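Local coordinates for gene 12 protein (Mycobacterium phage D29, PDB 3HC7) that hydrolyses the ester bond joining mycolic acids to arabinogalactan, opening the mycobacterial outer membrane so that the host cell lyses and new phage escape, at residues 102-105 with 106-109. Numbering follows the deposited sequence.
Sequences RLHR and FLHR
Arg105 lies over the ring of Phe106, the two side chains running alongside each other in the same direction. Its CG sits almost exactly on the ring normal, 4.1 Å from the centroid, a CH-pi contact; farther out the guanidinium reaches the far end of the ring, where CZ of Arg105 is 3.3 Å from CZ of Phe106. That ring carbon lies against one face of the guanidinium, off its centre, and with the planes 48° apart the two groups do not stack flat. With CG lodged between the backbone N and the carbonyl carbon (chi1 64°) and the chain extended from there to NE, the arginine can follow the ring along its length. Leu103 meets the same ring at its rim, in plane, its CD2 3.9 Å from CE2 of Phe106. On another side of the turn, the CD2 methyl of Leu107 approaches the imidazole of His104 obliquely, 3.7 Å from CE1.

The backbone is held by successive i to i+3 hydrogen bonds, the spacing of a 3-10 helix: Phe106 N donates to Leu103 O and Leu107 N to His104 O, each at 2.9 Å, while Arg109 N reaches Phe106 O.

Two of these side chains have polar partners outside the turn. Asp69 of helix 50-70 forms a salt bridge with NH1 of Arg105, probably helping hold the guanidinium against the phenyl ring, which also packs on Leu68. The carbonyl of Ile96, at the end of helix 83-96, accepts a bond from ND1 of His104, which probably helps to set the turn of the imidazole beside Leu107. Residues 104-109 form a short 3-10 helix, away from the catalytic residues, in the connection leading from helix 83-96 into strand 110-116 of the parallel sheet of a cutinase-like alpha/beta-hydrolase fold.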
loop_
_atom_site.group_PDB
_atom_site.type_symbol
_atom_site.label_atom_id
_atom_site.label_comp_id
_atom_site.label_asym_id
_atom_site.label_seq_id
_atom_site.Cartn_x
_atom_site.Cartn_y
_atom_site.Cartn_z
ATOM N N ARG A 102 11.469 -14.545 -5.729
ATOM C CA ARG A 102 10.967 -15.729 -5.031
ATOM C C ARG A 102 9.605 -16.201 -5.532
ATOM O O ARG A 102 9.305 -17.391 -5.492
ATOM C CB ARG A 102 10.904 -15.448 -3.528
ATOM C CG ARG A 102 10.542 -16.645 -2.659
ATOM C CD ARG A 102 10.819 -16.330 -1.194
ATOM N NE ARG A 102 10.171 -17.267 -0.278
ATOM C CZ ARG A 102 10.032 -17.063 1.033
ATOM N NH1 ARG A 102 10.499 -15.951 1.588
ATOM N NH2 ARG A 102 9.422 -17.967 1.791
ATOM N N LEU A 103 8.776 -15.275 -6.007
ATOM C CA LEU A 103 7.422 -15.634 -6.420
ATOM C C LEU A 103 7.223 -15.532 -7.929
ATOM O O LEU A 103 6.092 -15.537 -8.412
ATOM C CB LEU A 103 6.393 -14.761 -5.697
ATOM C CG LEU A 103 6.455 -14.790 -4.170
ATOM C CD1 LEU A 103 5.466 -13.807 -3.575
ATOM C CD2 LEU A 103 6.179 -16.192 -3.661
ATOM N N HIS A 104 8.325 -15.435 -8.663
ATOM C CA HIS A 104 8.257 -15.179 -10.086
ATOM C C HIS A 104 7.547 -16.301 -10.818
ATOM O O HIS A 104 6.872 -16.057 -11.812
ATOM C CB HIS A 104 9.656 -14.960 -10.678
ATOM C CG HIS A 104 9.640 -14.600 -12.129
ATOM N ND1 HIS A 104 9.120 -13.410 -12.592
ATOM C CD2 HIS A 104 10.070 -15.275 -13.223
ATOM C CE1 HIS A 104 9.238 -13.363 -13.906
ATOM N NE2 HIS A 104 9.812 -14.483 -14.313
ATOM N N ARG A 105 7.691 -17.526 -10.320
ATOM C CA ARG A 105 7.050 -18.683 -10.943
ATOM C C ARG A 105 5.533 -18.618 -10.832
ATOM O O ARG A 105 4.828 -19.366 -11.505
ATOM C CB ARG A 105 7.564 -19.986 -10.329
ATOM C CG ARG A 105 7.228 -20.164 -8.857
ATOM C CD ARG A 105 8.088 -21.253 -8.227
ATOM N NE ARG A 105 7.944 -21.286 -6.775
ATOM C CZ ARG A 105 7.067 -22.050 -6.132
ATOM N NH1 ARG A 105 6.258 -22.848 -6.818
ATOM N NH2 ARG A 105 6.995 -22.016 -4.807
ATOM N N PHE A 106 5.019 -17.730 -9.985
ATOM C CA PHE A 106 3.565 -17.582 -9.887
ATOM C C PHE A 106 3.072 -16.439 -10.766
ATOM O O PHE A 106 1.875 -16.179 -10.837
ATOM C CB PHE A 106 3.115 -17.350 -8.439
ATOM C CG PHE A 106 3.503 -18.454 -7.492
ATOM C CD1 PHE A 106 3.006 -19.738 -7.658
ATOM C CD2 PHE A 106 4.354 -18.202 -6.426
ATOM C CE1 PHE A 106 3.361 -20.750 -6.785
ATOM C CE2 PHE A 106 4.710 -19.211 -5.551
ATOM C CZ PHE A 106 4.215 -20.487 -5.732
ATOM N N LEU A 107 3.994 -15.757 -11.439
ATOM C CA LEU A 107 3.617 -14.574 -12.207
ATOM C C LEU A 107 2.500 -14.868 -13.200
ATOM O O LEU A 107 1.535 -14.112 -13.298
ATOM C CB LEU A 107 4.823 -13.954 -12.921
ATOM C CG LEU A 107 4.503 -12.773 -13.840
ATOM C CD1 LEU A 107 3.676 -11.726 -13.104
ATOM C CD2 LEU A 107 5.772 -12.143 -14.397
ATOM N N HIS A 108 2.626 -15.975 -13.927
ATOM C CA HIS A 108 1.645 -16.332 -14.944
ATOM C C HIS A 108 0.278 -16.648 -14.336
ATOM O O HIS A 108 -0.714 -16.769 -15.055
ATOM C CB HIS A 108 2.145 -17.518 -15.780
ATOM C CG HIS A 108 2.192 -18.808 -15.026
ATOM N ND1 HIS A 108 3.167 -19.090 -14.092
ATOM C CD2 HIS A 108 1.384 -19.895 -15.067
ATOM C CE1 HIS A 108 2.954 -20.294 -13.587
ATOM N NE2 HIS A 108 1.878 -20.803 -14.162
ATOM N N ARG A 109 0.222 -16.771 -13.015
ATOM C CA ARG A 109 -1.035 -17.097 -12.349
ATOM C C ARG A 109 -1.700 -15.894 -11.681
ATOM O O ARG A 109 -2.830 -15.991 -11.210
ATOM C CB ARG A 109 -0.832 -18.221 -11.339
ATOM C CG ARG A 109 -0.518 -19.543 -11.996
ATOM C CD ARG A 109 0.116 -20.493 -11.015
ATOM N NE ARG A 109 -0.842 -20.992 -10.039
ATOM C CZ ARG A 109 -0.507 -21.771 -9.018
ATOM N NH1 ARG A 109 0.764 -22.128 -8.850
ATOM N NH2 ARG A 109 -1.435 -22.190 -8.167
#